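Local structure of basic membrane lipoprotein (Brucella melitensis biovar Abortus, 3S99) at residues A[73-78]-A[98-103]; A[92-97]-A[189-194]; A[29-34]-A[51-56]. The protein binds adenine, and probably other purines such as guanine, and may deliver them to an ABC-type uptake system. All blocks are in the same frame, centred on the assembly; numbering follows the deposited sequence.

Overall arrangement
Interactions 1 and 3 and segment 92-97 belong to the lobe built on the six-stranded parallel sheet, whereas 189-194 comes from the other lobe, across the cleft. Interaction 3 comes first along the sequence and joins strand 27-32 to helix 42-57. Interaction 1, its centre about 19 Å from that of interaction 3, pairs helices 73-84 and 98-105. Interaction 2, centred about 13 Å from interaction 1 and 18 Å from interaction 3, starts within the span of interaction 1. Thr93 OG1 and Ile32 O, and the hydroxyls of Thr92 and Thr101, are probably hydrogen-bonded. The ligand loop 92-97 thus stands on the sheet-and-helix framework of the first lobe and faces Trp191 of the second across the adenine.

Interaction 1 of 3, residues A[73-78]-A[98-103]; sequences ADAERS and MDPTVK
Ala75 and Pro100 form the apolar part of this helix pair, the methyl of Ala75 lying against the pyrrolidine ring with CB of Ala75 3.9 Å from CB of Pro100 and 4.0 Å from CG of Pro100. The segment axes approach to 8.9 Å at a crossing angle of -35°, and the small Ala75 lets the proline ring lie against its methyl. Proline fits here as well, since it stands in the first turn of helix 98-105, where a residue without a backbone N-H costs no helical hydrogen bond. Glu76 adds to the apolar layer through its aliphatic part: its CG sits 4.0 Å from Pro100 CB, and the chain crosses the proline at about a right angle. Ala75 also touches Tyr97, and Pro100 touches Ile79 further along helix 73-84.

The polar part lies on the outer side. The side chain of Glu76, extended beyond CG, carries its carboxylate to Lys103, which reaches back with CG anti to the backbone N (chi1 -178°) and an extended chain. OE1 of Glu76 and NZ of Lys103 form a salt bridge of 3.4 Å, weak as a hydrogen bond. The two side chains cross at about a right angle, and the CD methylene of Lys103 lies 3.9 Å from the carboxylate carbon, Glu76 CD.

The chemistry thus grades from buried hydrocarbon to a long, weak ion pair on the more exposed side, which probably contributes less to holding the helices together than the apolar packing.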
loop_
_atom_site.group_PDB
_atom_site.type_symbol
_atom_site.label_atom_id
_atom_site.label_comp_id
_atom_site.label_asym_id
_atom_site.label_seq_id
_atom_site.Cartn_x
_atom_site.Cartn_y
_atom_site.Cartn_z
ATOM N N ALA A 73 11.427 -0.289 19.918
ATOM C CA ALA A 73 11.228 -0.929 21.250
ATOM C C ALA A 73 9.765 -1.309 21.512
ATOM O O ALA A 73 9.498 -2.393 22.002
ATOM C CB ALA A 73 11.765 -0.048 22.395
ATOM N N ASP A 74 8.834 -0.430 21.140
ATOM C CA ASP A 74 7.382 -0.679 21.308
ATOM C C ASP A 74 6.972 -1.920 20.540
ATOM O O ASP A 74 6.326 -2.805 21.103
ATOM C CB ASP A 74 6.580 0.554 20.856
ATOM C CG ASP A 74 5.072 0.481 21.206
ATOM O OD1 ASP A 74 4.623 -0.452 21.923
ATOM O OD2 ASP A 74 4.345 1.389 20.732
ATOM N N ALA A 75 7.406 -2.024 19.272
ATOM C CA ALA A 75 7.106 -3.182 18.467
ATOM C C ALA A 75 7.681 -4.472 19.069
ATOM O O ALA A 75 6.982 -5.465 19.204
ATOM C CB ALA A 75 7.564 -2.990 16.950
ATOM N N GLU A 76 8.942 -4.465 19.437
ATOM C CA GLU A 76 9.539 -5.645 20.109
ATOM C C GLU A 76 8.726 -6.102 21.327
ATOM O O GLU A 76 8.355 -7.279 21.415
ATOM C CB GLU A 76 11.007 -5.366 20.513
ATOM C CG GLU A 76 11.933 -5.131 19.287
ATOM C CD GLU A 76 13.327 -4.616 19.658
ATOM O OE1 GLU A 76 13.727 -4.790 20.812
ATOM O OE2 GLU A 76 14.034 -4.068 18.788
ATOM N N ARG A 77 8.401 -5.166 22.227
ATOM C CA ARG A 77 7.691 -5.503 23.469
ATOM C C ARG A 77 6.283 -5.958 23.147
ATOM O O ARG A 77 5.800 -6.908 23.722
ATOM C CB ARG A 77 7.626 -4.309 24.411
ATOM C CG ARG A 77 7.019 -4.583 25.822
ATOM C CD ARG A 77 6.841 -3.314 26.660
ATOM N NE ARG A 77 6.169 -2.281 25.889
ATOM C CZ ARG A 77 6.696 -1.120 25.490
ATOM N NH1 ARG A 77 7.933 -0.742 25.833
ATOM N NH2 ARG A 77 5.944 -0.302 24.755
ATOM N N SER A 78 5.636 -5.296 22.181
ATOM C CA SER A 78 4.245 -5.605 21.869
ATOM C C SER A 78 4.095 -6.978 21.170
ATOM O O SER A 78 3.167 -7.736 21.474
ATOM C CB SER A 78 3.617 -4.485 21.044
ATOM O OG SER A 78 3.592 -3.255 21.750
ATOM N N MET A 98 9.674 -5.030 10.473
ATOM C CA MET A 98 10.499 -6.102 9.891
ATOM C C MET A 98 11.525 -6.662 10.892
ATOM O O MET A 98 11.484 -7.824 11.261
ATOM C CB MET A 98 11.219 -5.624 8.628
ATOM C CG MET A 98 12.078 -6.684 7.997
ATOM S SD MET A 98 12.518 -6.291 6.278
ATOM C CE MET A 98 13.683 -4.945 6.543
ATOM N N ASP A 99 12.454 -5.825 11.300
ATOM C CA ASP A 99 13.526 -6.244 12.197
ATOM C C ASP A 99 13.032 -6.683 13.576
ATOM O O ASP A 99 13.503 -7.685 14.106
ATOM C CB ASP A 99 14.596 -5.128 12.290
ATOM C CG ASP A 99 15.338 -4.937 10.985
ATOM O OD1 ASP A 99 15.135 -5.759 10.061
ATOM O OD2 ASP A 99 16.132 -3.976 10.881
ATOM N N PRO A 100 12.068 -5.954 14.157
ATOM C CA PRO A 100 11.458 -6.440 15.394
ATOM C C PRO A 100 10.873 -7.848 15.275
ATOM O O PRO A 100 11.018 -8.630 16.201
ATOM C CB PRO A 100 10.351 -5.431 15.635
ATOM C CG PRO A 100 10.932 -4.156 15.172
ATOM C CD PRO A 100 11.708 -4.542 13.911
ATOM N N THR A 101 10.273 -8.180 14.120
ATOM C CA THR A 101 9.654 -9.501 13.955
ATOM C C THR A 101 10.732 -10.581 13.814
ATOM O O THR A 101 10.603 -11.671 14.371
ATOM C CB THR A 101 8.721 -9.524 12.726
ATOM O OG1 THR A 101 7.731 -8.475 12.838
ATOM C CG2 THR A 101 8.048 -10.892 12.581
ATOM N N VAL A 102 11.791 -10.278 13.067
ATOM C CA VAL A 102 12.922 -11.204 12.926
ATOM C C VAL A 102 13.543 -11.474 14.307
ATOM O O VAL A 102 13.827 -12.613 14.659
ATOM C CB VAL A 102 13.994 -10.670 11.943
ATOM C CG1 VAL A 102 15.267 -11.523 11.996
ATOM C CG2 VAL A 102 13.445 -10.588 10.501
ATOM N N LYS A 103 13.721 -10.429 15.090
ATOM C CA LYS A 103 14.303 -10.577 16.408
ATOM C C LYS A 103 13.431 -11.403 17.325
ATOM O O LYS A 103 13.935 -12.342 17.975
ATOM C CB LYS A 103 14.576 -9.236 17.068
ATOM C CG LYS A 103 15.254 -9.358 18.458
ATOM C CD LYS A 103 15.270 -8.021 19.194
ATOM C CE LYS A 103 15.722 -8.156 20.669
ATOM N NZ LYS A 103 16.406 -6.894 21.118
#

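Interaction 2 of 3, residues A[92-97]-A[189-194]. With ADE (adenine), chain T.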
loop_
_atom_site.group_PDB
_atom_site.type_symbol
_atom_site.label_atom_id
_atom_site.label_comp_id
_atom_site.label_asym_id
_atom_site.label_seq_id
_atom_site.Cartn_x
_atom_site.Cartn_y
_atom_site.Cartn_z
ATOM N N THR A 92 2.323 -8.991 11.709
ATOM C CA THR A 92 2.917 -7.686 11.990
ATOM C C THR A 92 2.718 -6.828 10.747
ATOM O O THR A 92 3.242 -7.134 9.683
ATOM C CB THR A 92 4.365 -7.801 12.498
ATOM O OG1 THR A 92 5.174 -8.514 11.570
ATOM C CG2 THR A 92 4.379 -8.526 13.872
ATOM N N THR A 93 1.836 -5.830 10.857
ATOM C CA THR A 93 1.195 -5.258 9.648
ATOM C C THR A 93 1.772 -3.947 9.126
ATOM O O THR A 93 1.092 -3.173 8.449
ATOM C CB THR A 93 -0.341 -5.137 9.826
ATOM O OG1 THR A 93 -0.639 -4.179 10.853
ATOM C CG2 THR A 93 -0.982 -6.505 10.203
ATOM N N SER A 94 3.050 -3.727 9.343
ATOM C CA SER A 94 3.718 -2.536 8.849
ATOM C C SER A 94 5.180 -2.824 8.581
ATOM O O SER A 94 5.797 -3.602 9.283
ATOM C CB SER A 94 3.592 -1.395 9.864
ATOM O OG SER A 94 4.170 -0.198 9.369
ATOM N N PHE A 95 5.732 -2.151 7.581
ATOM C CA PHE A 95 7.102 -2.336 7.145
ATOM C C PHE A 95 8.137 -2.223 8.257
ATOM O O PHE A 95 9.049 -3.028 8.328
ATOM C CB PHE A 95 7.450 -1.324 6.044
ATOM C CG PHE A 95 8.838 -1.489 5.499
ATOM C CD1 PHE A 95 9.214 -2.670 4.865
ATOM C CD2 PHE A 95 9.764 -0.463 5.593
ATOM C CE1 PHE A 95 10.502 -2.841 4.358
ATOM C CE2 PHE A 95 11.067 -0.617 5.078
ATOM C CZ PHE A 95 11.419 -1.815 4.437
ATOM N N GLY A 96 7.989 -1.236 9.127
ATOM C CA GLY A 96 8.966 -0.999 10.200
ATOM C C GLY A 96 9.009 -2.074 11.276
ATOM O O GLY A 96 9.892 -2.084 12.135
ATOM N N TYR A 97 8.050 -2.982 11.242
ATOM C CA TYR A 97 8.093 -4.137 12.128
ATOM C C TYR A 97 8.999 -5.248 11.603
ATOM O O TYR A 97 9.098 -6.292 12.243
ATOM C CB TYR A 97 6.699 -4.740 12.313
ATOM C CG TYR A 97 5.656 -3.789 12.893
ATOM C CD1 TYR A 97 6.015 -2.753 13.755
ATOM C CD2 TYR A 97 4.309 -3.936 12.570
ATOM C CE1 TYR A 97 5.070 -1.902 14.271
ATOM C CE2 TYR A 97 3.354 -3.096 13.116
ATOM C CZ TYR A 97 3.749 -2.084 13.953
ATOM O OH TYR A 97 2.818 -1.237 14.491
ATOM N N ASN A 189 6.424 12.114 6.919
ATOM C CA ASN A 189 7.453 11.450 7.711
ATOM C C ASN A 189 6.930 10.423 8.714
ATOM O O ASN A 189 7.642 10.044 9.648
ATOM C CB ASN A 189 8.405 12.464 8.360
ATOM C CG ASN A 189 9.120 13.316 7.328
ATOM O OD1 ASN A 189 9.495 12.831 6.255
ATOM N ND2 ASN A 189 9.320 14.585 7.648
ATOM N N SER A 190 5.711 9.930 8.479
ATOM C CA SER A 190 5.239 8.738 9.138
ATOM C C SER A 190 4.080 8.204 8.346
ATOM O O SER A 190 3.634 8.847 7.386
ATOM C CB SER A 190 4.888 8.969 10.629
ATOM O OG SER A 190 3.863 9.904 10.839
ATOM N N TRP A 191 3.628 6.994 8.695
ATOM C CA TRP A 191 2.571 6.372 7.944
ATOM C C TRP A 191 1.224 6.954 8.311
ATOM O O TRP A 191 0.375 7.129 7.455
ATOM C CB TRP A 191 2.536 4.865 8.163
ATOM C CG TRP A 191 3.786 4.129 7.696
ATOM C CD1 TRP A 191 4.770 3.598 8.506
ATOM C CD2 TRP A 191 4.155 3.795 6.345
ATOM N NE1 TRP A 191 5.722 2.986 7.732
ATOM C CE2 TRP A 191 5.376 3.079 6.414
ATOM C CE3 TRP A 191 3.586 4.050 5.077
ATOM C CZ2 TRP A 191 6.035 2.612 5.274
ATOM C CZ3 TRP A 191 4.241 3.563 3.936
ATOM C CH2 TRP A 191 5.449 2.871 4.041
ATOM N N PHE A 192 1.024 7.205 9.603
ATOM C CA PHE A 192 -0.252 7.626 10.122
ATOM C C PHE A 192 -0.047 8.863 10.973
ATOM O O PHE A 192 0.627 8.796 11.986
ATOM C CB PHE A 192 -0.896 6.505 10.955
ATOM C CG PHE A 192 -2.127 6.938 11.672
ATOM C CD1 PHE A 192 -3.298 7.158 10.968
ATOM C CD2 PHE A 192 -2.119 7.144 13.051
ATOM C CE1 PHE A 192 -4.463 7.565 11.610
ATOM C CE2 PHE A 192 -3.269 7.578 13.695
ATOM C CZ PHE A 192 -4.454 7.774 12.970
ATOM N N ASP A 193 -0.597 9.995 10.541
ATOM C CA ASP A 193 -0.506 11.239 11.301
ATOM C C ASP A 193 -1.573 12.155 10.709
ATOM O O ASP A 193 -1.280 13.007 9.855
ATOM C CB ASP A 193 0.894 11.835 11.165
ATOM C CG ASP A 193 1.096 13.109 12.002
ATOM O OD1 ASP A 193 0.114 13.717 12.481
ATOM O OD2 ASP A 193 2.267 13.508 12.160
ATOM N N PRO A 194 -2.835 11.926 11.106
ATOM C CA PRO A 194 -3.925 12.634 10.429
ATOM C C PRO A 194 -3.762 14.162 10.396
ATOM O O PRO A 194 -4.161 14.781 9.431
ATOM C CB PRO A 194 -5.172 12.211 11.221
ATOM C CG PRO A 194 -4.807 10.868 11.800
ATOM C CD PRO A 194 -3.328 10.922 12.067
HETATM N N9 ADE T . 4.064 -0.691 5.806
HETATM C C8 ADE T . 4.181 -0.837 4.441
HETATM N N7 ADE T . 3.358 -0.100 3.735
HETATM C C5 ADE T . 2.678 0.563 4.763
HETATM C C6 ADE T . 1.678 1.492 4.672
HETATM N N6 ADE T . 1.254 1.806 3.439
HETATM N N1 ADE T . 1.163 2.002 5.837
HETATM C C2 ADE T . 1.673 1.586 7.010
HETATM N N3 ADE T . 2.642 0.696 7.222
HETATM C C4 ADE T . 3.088 0.233 6.031
HETATM O O HOH W 1 6.378 0.852 9.796
#
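Trp191 stacks on the adenine while Ser94 reaches N3 at the base's edge, and the two side chains approach each other obliquely, with Trp191 NE1 3.9 Å from Ser94 OG. The indole is set by chi1 -63°, which puts CG anti to the carbonyl carbon, and chi2 106°; one of its faces is then laid along the purine. Adenine C4 stands 3.6 Å above the ring plane, over its centre, so a flat aromatic residue offers the base a broad stacking surface. Trp191 CE3 comes within 3.2 Å of adenine C6.

Ser94 has its OG anti to the backbone N (chi1 -177°), a turn that brings the hydroxyl within hydrogen-bonding distance of adenine N3, at 2.8 Å. A water beside Ser94 OG accepts from Gly96 N at 2.7 Å and, weakly, from Trp191 NE1, linking the two loops. Phe95 meets the indole through CB, 4.3 Å from Trp191 CZ2, while its ring leads off; its backbone N is its nearest atom to adenine N9, at 2.8 Å.

The loop 92-97 connects strand 89-92 of the parallel sheet to helix 98-105, with Ser94 O held by His115 of strand 112-116. Residues 189-194 lie between strand 182-187 of the second sheet and helix 194-206, N-capped by Asp193. The adenine, with Trp42 and Asp217 also in its pocket, thus lies in the cleft between two alpha/beta lobes, as in substrate-binding proteins of ABC transporters.

Interaction 3 of 3, residues A[29-34]-A[51-56]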
loop_
_atom_site.group_PDB
_atom_site.type_symbol
_atom_site.label_atom_id
_atom_site.label_comp_id
_atom_site.label_asym_id
_atom_site.label_seq_id
_atom_site.Cartn_x
_atom_site.Cartn_y
_atom_site.Cartn_z
ATOM N N VAL A 29 -4.703 -16.126 17.228
ATOM C CA VAL A 29 -4.053 -15.375 16.168
ATOM C C VAL A 29 -3.941 -13.912 16.610
ATOM O O VAL A 29 -4.926 -13.311 16.992
ATOM C CB VAL A 29 -4.840 -15.493 14.809
ATOM C CG1 VAL A 29 -4.214 -14.623 13.725
ATOM C CG2 VAL A 29 -4.941 -16.963 14.307
ATOM N N GLY A 30 -2.749 -13.333 16.553
ATOM C CA GLY A 30 -2.556 -11.922 16.923
ATOM C C GLY A 30 -2.162 -11.002 15.802
ATOM O O GLY A 30 -1.564 -11.432 14.808
ATOM N N PHE A 31 -2.476 -9.717 15.997
ATOM C CA PHE A 31 -2.233 -8.666 15.022
ATOM C C PHE A 31 -1.625 -7.464 15.736
ATOM O O PHE A 31 -2.074 -7.080 16.837
ATOM C CB PHE A 31 -3.520 -8.229 14.318
ATOM C CG PHE A 31 -4.147 -9.283 13.481
ATOM C CD1 PHE A 31 -3.929 -9.313 12.092
ATOM C CD2 PHE A 31 -4.919 -10.286 14.071
ATOM C CE1 PHE A 31 -4.487 -10.323 11.313
ATOM C CE2 PHE A 31 -5.490 -11.288 13.295
ATOM C CZ PHE A 31 -5.270 -11.296 11.904
ATOM N N ILE A 32 -0.596 -6.890 15.114
ATOM C CA ILE A 32 0.009 -5.634 15.542
ATOM C C ILE A 32 -0.232 -4.574 14.456
ATOM O O ILE A 32 0.185 -4.775 13.305
ATOM C CB ILE A 32 1.523 -5.807 15.729
ATOM C CG1 ILE A 32 1.815 -6.909 16.757
ATOM C CG2 ILE A 32 2.135 -4.483 16.192
ATOM C CD1 ILE A 32 1.334 -6.584 18.165
ATOM N N TYR A 33 -0.887 -3.458 14.813
ATOM C CA TYR A 33 -1.168 -2.399 13.855
ATOM C C TYR A 33 -0.331 -1.146 14.206
ATOM O O TYR A 33 -0.179 -0.808 15.351
ATOM C CB TYR A 33 -2.639 -1.992 13.862
ATOM C CG TYR A 33 -3.660 -3.092 13.629
ATOM C CD1 TYR A 33 -3.421 -4.141 12.732
ATOM C CD2 TYR A 33 -4.884 -3.044 14.256
ATOM C CE1 TYR A 33 -4.379 -5.139 12.519
ATOM C CE2 TYR A 33 -5.862 -4.047 14.031
ATOM C CZ TYR A 33 -5.591 -5.065 13.150
ATOM O OH TYR A 33 -6.528 -6.028 12.947
ATOM N N ILE A 34 0.149 -0.450 13.186
ATOM C CA ILE A 34 0.902 0.791 13.363
ATOM C C ILE A 34 -0.067 1.972 13.631
ATOM O O ILE A 34 0.321 2.972 14.215
ATOM C CB ILE A 34 1.796 1.052 12.125
ATOM C CG1 ILE A 34 2.754 2.238 12.354
ATOM C CG2 ILE A 34 0.940 1.317 10.872
ATOM C CD1 ILE A 34 4.062 1.868 12.916
ATOM N N LYS A 51 -11.429 -9.411 10.611
ATOM C CA LYS A 51 -12.852 -9.750 10.724
ATOM C C LYS A 51 -13.318 -10.804 9.721
ATOM O O LYS A 51 -14.142 -11.646 10.060
ATOM C CB LYS A 51 -13.701 -8.493 10.600
ATOM C CG LYS A 51 -13.573 -7.570 11.807
ATOM C CD LYS A 51 -14.365 -6.271 11.557
ATOM C CE LYS A 51 -14.504 -5.428 12.807
ATOM N NZ LYS A 51 -15.119 -4.130 12.426
ATOM N N GLU A 52 -12.777 -10.760 8.505
ATOM C CA GLU A 52 -13.036 -11.795 7.491
ATOM C C GLU A 52 -12.539 -13.158 7.970
ATOM O O GLU A 52 -13.237 -14.175 7.859
ATOM C CB GLU A 52 -12.416 -11.415 6.154
ATOM C CG GLU A 52 -13.163 -10.275 5.502
ATOM C CD GLU A 52 -12.511 -9.690 4.245
ATOM O OE1 GLU A 52 -11.527 -10.219 3.725
ATOM O OE2 GLU A 52 -13.032 -8.675 3.748
ATOM N N LEU A 53 -11.352 -13.163 8.562
ATOM C CA LEU A 53 -10.823 -14.380 9.179
ATOM C C LEU A 53 -11.786 -14.923 10.237
ATOM O O LEU A 53 -12.105 -16.122 10.236
ATOM C CB LEU A 53 -9.456 -14.092 9.807
ATOM C CG LEU A 53 -8.818 -15.167 10.668
ATOM C CD1 LEU A 53 -8.595 -16.444 9.829
ATOM C CD2 LEU A 53 -7.496 -14.607 11.291
ATOM N N VAL A 54 -12.254 -14.056 11.144
ATOM C CA VAL A 54 -13.121 -14.518 12.238
ATOM C C VAL A 54 -14.437 -15.083 11.671
ATOM O O VAL A 54 -14.961 -16.073 12.172
ATOM C CB VAL A 54 -13.401 -13.385 13.289
ATOM C CG1 VAL A 54 -14.557 -13.763 14.273
ATOM C CG2 VAL A 54 -12.102 -13.018 14.069
ATOM N N GLU A 55 -14.966 -14.444 10.639
ATOM C CA GLU A 55 -16.184 -14.898 10.008
ATOM C C GLU A 55 -15.991 -16.261 9.343
ATOM O O GLU A 55 -16.861 -17.107 9.458
ATOM C CB GLU A 55 -16.698 -13.872 8.995
ATOM C CG GLU A 55 -17.993 -14.273 8.273
ATOM C CD GLU A 55 -19.158 -14.472 9.216
ATOM O OE1 GLU A 55 -19.256 -13.707 10.211
ATOM O OE2 GLU A 55 -19.986 -15.391 8.957
ATOM N N ALA A 56 -14.865 -16.481 8.668
ATOM C CA ALA A 56 -14.608 -17.764 7.992
ATOM C C ALA A 56 -14.179 -18.874 8.954
ATOM O O ALA A 56 -14.569 -20.027 8.786
ATOM C CB ALA A 56 -13.550 -17.581 6.885
#
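Leu53 meets both Phe31 and Val29 through one methyl, CD2, which forms the tight part of this contact. The methyl approaches the Phe31 ring at its edge, near the ring plane, with CD2 of Leu53 4.0 Å from CZ of Phe31. The same carbon lies 4.1 Å from CG1 of Val29. Leu53 achieves this with CG anti to the backbone N (chi1 172°), which sends its branched end toward the strand. A leucine suits the place: its length carries CD2 into the angle between Val29 and Phe31, two residues apart on the strand, whose side chains rise from the same face. Beta-branched valine and broad phenylalanine in turn suit a buried strand, filling the layer between sheet and helix with hydrocarbon.

The rest is looser. The two segments bury only 82 Å² between them, and the 9.8 Å between the CA atoms of Val29 and Leu53 is the ordinary spacing of a helix on a sheet. Lys51 and Glu55 belong to the exposed side of the helix, where charged chains can meet water while Leu53 faces inward.

Other elements complete the packing. Leu53 also touches Thr63 of strand 61-66 and Ile260 and Ala263 of helix 256-268, while the ring of Phe31 meets that of Phe91 with nearly parallel planes. Strand 27-32, flanked in the parallel sheet by strands 61-66 and 89-92, thus receives helix 42-57 on one face, as the first strand of the beta-alpha-beta unit that ends with strand 61-66.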